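Local coordinates for protein trypsin-like serine protease (Magnetospirillum magneticum, PDB 5HMA) that promotes magnetite formation by binding transition metals through its inactive, protease-like domain, and is needed for activation of the MamE protease, at residues 101-115 with 141-155. Numbering follows the deposited sequence.
Sequences VFAFGRNMAGAPLVR and AVYSWEQTGGPLVNA
F102 and V153 form an antiparallel hydrogen-bonded pair between strands 101-106 and 151-153. F102 N donates to V153 O at 2.9 Å, and V153 N returns a bond to F102 O. A third bond, F104 N to P151 O, is nearly straight at 174°. The buried side is tight. The CB of A103 sits among A141, V142 and L152, 3.8 Å from CD1 of L152. On the other face, CG2 of V153 meets the edge of the F104 ring at CE1, 3.7 Å away. One water donates to both F104 O and Q147 O and bridges the segments next to G150.

Q147 ties the loop before the second strand together. Its OE1 accepts from the backbone N of both Y143 and S144. Its NE2 donates to A141 O and, weakly, to A103 O.

The solvent side is more open. Exposed R115 lays its guanidinium flat over one face of the Y143 ring, a cation-pi stack with centres 3.7 Å apart and planes at 15°. Bends at chi2 (96°) and chi3 fold the arginine back over the ring. A leucine in place of Y143 would probably leave the guanidinium without its flat partner and free to swing. Farther along, E146 OE1 accepts a weak bond from M108 N, within the type I turn 107-110.

The hairpin of 101-106 and 112-115, with 151-153 paired to the other side of 101-106, belongs to the second beta-barrel of the trypsin-like, PA-clan fold, here in an inactive protease domain.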
loop_
_atom_site.group_PDB
_atom_site.type_symbol
_atom_site.label_atom_id
_atom_site.label_comp_id
_atom_site.label_asym_id
_atom_site.label_seq_id
_atom_site.Cartn_x
_atom_site.Cartn_y
_atom_site.Cartn_z
ATOM N N VAL A 101 -0.385 -6.606 -13.947
ATOM C CA VAL A 101 -0.802 -6.180 -12.610
ATOM C C VAL A 101 -1.241 -4.725 -12.637
ATOM O O VAL A 101 -1.043 -4.019 -13.624
ATOM C CB VAL A 101 0.316 -6.389 -11.573
ATOM C CG1 VAL A 101 0.515 -7.880 -11.325
ATOM C CG2 VAL A 101 1.623 -5.761 -12.065
ATOM N N PHE A 102 -1.850 -4.279 -11.547
ATOM C CA PHE A 102 -2.410 -2.935 -11.480
ATOM C C PHE A 102 -2.023 -2.329 -10.153
ATOM O O PHE A 102 -2.234 -2.936 -9.099
ATOM C CB PHE A 102 -3.936 -2.960 -11.647
ATOM C CG PHE A 102 -4.387 -3.661 -12.897
ATOM C CD1 PHE A 102 -4.411 -5.054 -12.958
ATOM C CD2 PHE A 102 -4.772 -2.932 -14.018
ATOM C CE1 PHE A 102 -4.806 -5.709 -14.122
ATOM C CE2 PHE A 102 -5.188 -3.581 -15.178
ATOM C CZ PHE A 102 -5.194 -4.971 -15.233
ATOM N N ALA A 103 -1.431 -1.142 -10.202
ATOM C CA ALA A 103 -0.975 -0.480 -8.989
ATOM C C ALA A 103 -1.889 0.696 -8.693
ATOM O O ALA A 103 -2.045 1.595 -9.517
ATOM C CB ALA A 103 0.466 -0.032 -9.145
ATOM N N PHE A 104 -2.518 0.665 -7.524
ATOM C CA PHE A 104 -3.493 1.692 -7.144
ATOM C C PHE A 104 -2.907 2.596 -6.058
ATOM O O PHE A 104 -2.128 2.139 -5.219
ATOM C CB PHE A 104 -4.793 1.053 -6.618
ATOM C CG PHE A 104 -5.675 0.454 -7.685
ATOM C CD1 PHE A 104 -5.401 -0.808 -8.203
ATOM C CD2 PHE A 104 -6.801 1.129 -8.134
ATOM C CE1 PHE A 104 -6.234 -1.376 -9.172
ATOM C CE2 PHE A 104 -7.638 0.566 -9.095
ATOM C CZ PHE A 104 -7.351 -0.686 -9.619
ATOM N N GLY A 105 -3.313 3.863 -6.051
ATOM C CA GLY A 105 -2.922 4.786 -4.992
ATOM C C GLY A 105 -3.913 5.935 -4.880
ATOM O O GLY A 105 -4.934 5.950 -5.575
ATOM N N ARG A 106 -3.626 6.890 -3.999
ATOM C CA ARG A 106 -4.407 8.118 -3.922
ATOM C C ARG A 106 -3.433 9.275 -3.844
ATOM O O ARG A 106 -2.438 9.223 -3.112
ATOM C CB ARG A 106 -5.376 8.125 -2.715
ATOM C CG ARG A 106 -6.340 6.934 -2.679
ATOM C CD ARG A 106 -7.675 7.254 -2.017
ATOM N NE ARG A 106 -8.663 7.742 -2.971
ATOM C CZ ARG A 106 -9.582 6.991 -3.574
ATOM N NH1 ARG A 106 -9.655 5.691 -3.341
ATOM N NH2 ARG A 106 -10.430 7.546 -4.424
ATOM N N ASN A 107 -3.722 10.324 -4.599
ATOM C CA ASN A 107 -2.821 11.453 -4.627
ATOM C C ASN A 107 -3.078 12.406 -3.445
ATOM O O ASN A 107 -3.897 12.137 -2.563
ATOM C CB ASN A 107 -2.924 12.178 -5.978
ATOM C CG ASN A 107 -4.269 12.845 -6.205
ATOM O OD1 ASN A 107 -5.065 13.032 -5.284
ATOM N ND2 ASN A 107 -4.521 13.228 -7.450
ATOM N N MET A 108 -2.369 13.526 -3.454
ATOM C CA MET A 108 -2.370 14.481 -2.351
ATOM C C MET A 108 -3.732 15.155 -2.177
ATOM O O MET A 108 -3.986 15.782 -1.152
ATOM C CB MET A 108 -1.275 15.528 -2.590
ATOM C CG MET A 108 -0.909 16.374 -1.398
ATOM S SD MET A 108 0.879 16.438 -1.191
ATOM C CE MET A 108 1.412 16.866 -2.853
ATOM N N ALA A 109 -4.605 15.027 -3.177
ATOM C CA ALA A 109 -5.954 15.596 -3.105
ATOM C C ALA A 109 -7.023 14.532 -2.821
ATOM O O ALA A 109 -8.208 14.848 -2.750
ATOM C CB ALA A 109 -6.291 16.330 -4.391
ATOM N N GLY A 110 -6.605 13.278 -2.664
ATOM C CA GLY A 110 -7.540 12.198 -2.399
ATOM C C GLY A 110 -8.080 11.487 -3.624
ATOM O O GLY A 110 -8.874 10.545 -3.512
ATOM N N ALA A 111 -7.656 11.935 -4.803
ATOM C CA ALA A 111 -8.090 11.306 -6.041
ATOM C C ALA A 111 -7.393 9.966 -6.217
ATOM O O ALA A 111 -6.239 9.798 -5.805
ATOM C CB ALA A 111 -7.814 12.213 -7.243
ATOM N N PRO A 112 -8.099 9.003 -6.826
ATOM C CA PRO A 112 -7.527 7.677 -7.083
ATOM C C PRO A 112 -6.499 7.694 -8.214
ATOM O O PRO A 112 -6.651 8.429 -9.185
ATOM C CB PRO A 112 -8.749 6.839 -7.470
ATOM C CG PRO A 112 -9.711 7.833 -8.051
ATOM C CD PRO A 112 -9.505 9.106 -7.263
ATOM N N LEU A 113 -5.451 6.898 -8.065
ATOM C CA LEU A 113 -4.454 6.708 -9.110
ATOM C C LEU A 113 -4.420 5.240 -9.467
ATOM O O LEU A 113 -4.399 4.387 -8.583
ATOM C CB LEU A 113 -3.066 7.137 -8.639
ATOM C CG LEU A 113 -2.888 8.547 -8.099
ATOM C CD1 LEU A 113 -1.548 8.666 -7.376
ATOM C CD2 LEU A 113 -2.998 9.542 -9.247
ATOM N N VAL A 114 -4.393 4.928 -10.751
ATOM C CA VAL A 114 -4.208 3.541 -11.146
ATOM C C VAL A 114 -3.305 3.484 -12.369
ATOM O O VAL A 114 -3.389 4.327 -13.271
ATOM C CB VAL A 114 -5.564 2.840 -11.416
ATOM C CG1 VAL A 114 -6.295 3.504 -12.566
ATOM C CG2 VAL A 114 -5.357 1.364 -11.709
ATOM N N ARG A 115 -2.421 2.496 -12.382
ATOM C CA ARG A 115 -1.618 2.225 -13.562
ATOM C C ARG A 115 -1.448 0.718 -13.718
ATOM O O ARG A 115 -1.235 -0.007 -12.745
ATOM C CB ARG A 115 -0.262 2.920 -13.463
ATOM C CG ARG A 115 0.675 2.600 -14.593
ATOM C CD ARG A 115 0.611 3.658 -15.667
ATOM N NE ARG A 115 1.891 4.351 -15.780
ATOM C CZ ARG A 115 2.019 5.668 -15.907
ATOM N NH1 ARG A 115 0.942 6.446 -15.943
ATOM N NH2 ARG A 115 3.227 6.204 -16.006
ATOM N N ALA A 141 4.223 -0.874 -13.267
ATOM C CA ALA A 141 2.909 -0.315 -12.911
ATOM C C ALA A 141 3.056 0.811 -11.889
ATOM O O ALA A 141 2.161 1.635 -11.721
ATOM C CB ALA A 141 1.976 -1.393 -12.363
ATOM N N VAL A 142 4.187 0.821 -11.195
ATOM C CA VAL A 142 4.493 1.857 -10.213
ATOM C C VAL A 142 5.303 2.970 -10.877
ATOM O O VAL A 142 6.456 2.766 -11.261
ATOM C CB VAL A 142 5.234 1.254 -9.022
ATOM C CG1 VAL A 142 5.719 2.343 -8.067
ATOM C CG2 VAL A 142 4.341 0.215 -8.322
ATOM N N TYR A 143 4.688 4.141 -11.032
ATOM C CA TYR A 143 5.317 5.251 -11.751
ATOM C C TYR A 143 5.477 6.506 -10.876
ATOM O O TYR A 143 6.196 7.434 -11.247
ATOM C CB TYR A 143 4.503 5.595 -13.013
ATOM C CG TYR A 143 3.184 6.288 -12.717
ATOM C CD1 TYR A 143 2.073 5.566 -12.278
ATOM C CD2 TYR A 143 3.051 7.665 -12.870
ATOM C CE1 TYR A 143 0.868 6.203 -11.988
ATOM C CE2 TYR A 143 1.851 8.310 -12.590
ATOM C CZ TYR A 143 0.763 7.580 -12.148
ATOM O OH TYR A 143 -0.424 8.231 -11.868
ATOM N N SER A 144 4.802 6.542 -9.727
ATOM C CA SER A 144 4.785 7.753 -8.903
ATOM C C SER A 144 5.056 7.473 -7.430
ATOM O O SER A 144 4.587 6.482 -6.886
ATOM C CB SER A 144 3.438 8.475 -9.037
ATOM O OG SER A 144 3.285 9.495 -8.048
ATOM N N TRP A 145 5.796 8.372 -6.788
ATOM C CA TRP A 145 6.019 8.304 -5.355
ATOM C C TRP A 145 4.702 8.205 -4.573
ATOM O O TRP A 145 4.657 7.617 -3.494
ATOM C CB TRP A 145 6.827 9.522 -4.889
ATOM C CG TRP A 145 6.103 10.812 -5.015
ATOM C CD1 TRP A 145 6.066 11.625 -6.107
ATOM C CD2 TRP A 145 5.314 11.458 -4.003
ATOM N NE1 TRP A 145 5.303 12.736 -5.841
ATOM C CE2 TRP A 145 4.833 12.661 -4.557
ATOM C CE3 TRP A 145 4.972 11.136 -2.685
ATOM C CZ2 TRP A 145 4.023 13.542 -3.839
ATOM C CZ3 TRP A 145 4.168 12.010 -1.975
ATOM C CH2 TRP A 145 3.702 13.199 -2.554
ATOM N N GLU A 146 3.621 8.738 -5.132
ATOM C CA GLU A 146 2.332 8.715 -4.443
ATOM C C GLU A 146 1.715 7.327 -4.371
ATOM O O GLU A 146 0.817 7.086 -3.564
ATOM C CB GLU A 146 1.368 9.685 -5.118
ATOM C CG GLU A 146 1.977 11.064 -5.260
ATOM C CD GLU A 146 0.962 12.117 -5.616
ATOM O OE1 GLU A 146 0.521 12.852 -4.695
ATOM O OE2 GLU A 146 0.616 12.204 -6.819
ATOM N N GLN A 147 2.199 6.406 -5.196
ATOM C CA GLN A 147 1.671 5.036 -5.196
ATOM C C GLN A 147 2.305 4.208 -4.094
ATOM O O GLN A 147 1.867 3.095 -3.800
ATOM C CB GLN A 147 1.912 4.355 -6.546
ATOM C CG GLN A 147 1.064 4.881 -7.681
ATOM C CD GLN A 147 1.542 4.354 -9.016
ATOM O OE1 GLN A 147 2.690 4.586 -9.399
ATOM N NE2 GLN A 147 0.674 3.627 -9.728
ATOM N N THR A 148 3.355 4.749 -3.493
ATOM C CA THR A 148 4.074 4.024 -2.454
ATOM C C THR A 148 3.127 3.687 -1.312
ATOM O O THR A 148 2.361 4.542 -0.873
ATOM C CB THR A 148 5.276 4.847 -1.956
ATOM O OG1 THR A 148 6.280 4.856 -2.977
ATOM C CG2 THR A 148 5.847 4.270 -0.690
ATOM N N GLY A 149 3.156 2.432 -0.858
ATOM C CA GLY A 149 2.291 2.005 0.231
ATOM C C GLY A 149 0.931 1.490 -0.236
ATOM O O GLY A 149 0.211 0.843 0.526
ATOM N N GLY A 150 0.572 1.777 -1.488
ATOM C CA GLY A 150 -0.670 1.270 -2.056
ATOM C C GLY A 150 -0.583 -0.167 -2.577
ATOM O O GLY A 150 0.506 -0.754 -2.668
ATOM N N PRO A 151 -1.736 -0.750 -2.925
ATOM C CA PRO A 151 -1.761 -2.154 -3.341
ATOM C C PRO A 151 -1.413 -2.404 -4.815
ATOM O O PRO A 151 -1.759 -1.603 -5.692
ATOM C CB PRO A 151 -3.218 -2.560 -3.069
ATOM C CG PRO A 151 -3.983 -1.304 -3.349
ATOM C CD PRO A 151 -3.097 -0.201 -2.766
ATOM N N LEU A 152 -0.718 -3.513 -5.061
ATOM C CA LEU A 152 -0.658 -4.134 -6.378
ATOM C C LEU A 152 -1.744 -5.211 -6.444
ATOM O O LEU A 152 -1.908 -5.983 -5.490
ATOM C CB LEU A 152 0.717 -4.752 -6.627
ATOM C CG LEU A 152 1.003 -5.071 -8.099
ATOM C CD1 LEU A 152 1.181 -3.761 -8.882
ATOM C CD2 LEU A 152 2.233 -5.956 -8.235
ATOM N N VAL A 153 -2.494 -5.272 -7.541
ATOM C CA VAL A 153 -3.517 -6.311 -7.667
ATOM C C VAL A 153 -3.385 -6.992 -8.996
ATOM O O VAL A 153 -2.816 -6.430 -9.935
ATOM C CB VAL A 153 -4.961 -5.771 -7.506
ATOM C CG1 VAL A 153 -5.128 -5.015 -6.176
ATOM C CG2 VAL A 153 -5.350 -4.909 -8.699
ATOM N N ASN A 154 -3.923 -8.207 -9.077
ATOM C CA ASN A 154 -3.974 -8.896 -10.353
ATOM C C ASN A 154 -5.259 -8.469 -11.057
ATOM O O ASN A 154 -5.994 -7.598 -10.563
ATOM C CB ASN A 154 -3.864 -10.427 -10.185
ATOM C CG ASN A 154 -5.015 -11.053 -9.381
ATOM O OD1 ASN A 154 -6.054 -10.440 -9.155
ATOM N ND2 ASN A 154 -4.821 -12.314 -8.969
ATOM N N ALA A 155 -5.533 -9.075 -12.199
ATOM C CA ALA A 155 -6.673 -8.671 -12.997
ATOM C C ALA A 155 -8.002 -9.045 -12.330
ATOM O O ALA A 155 -9.061 -8.541 -12.704
ATOM C CB ALA A 155 -6.571 -9.294 -14.386
HETATM O O HOH W 1 0.428 1.456 -5.385
#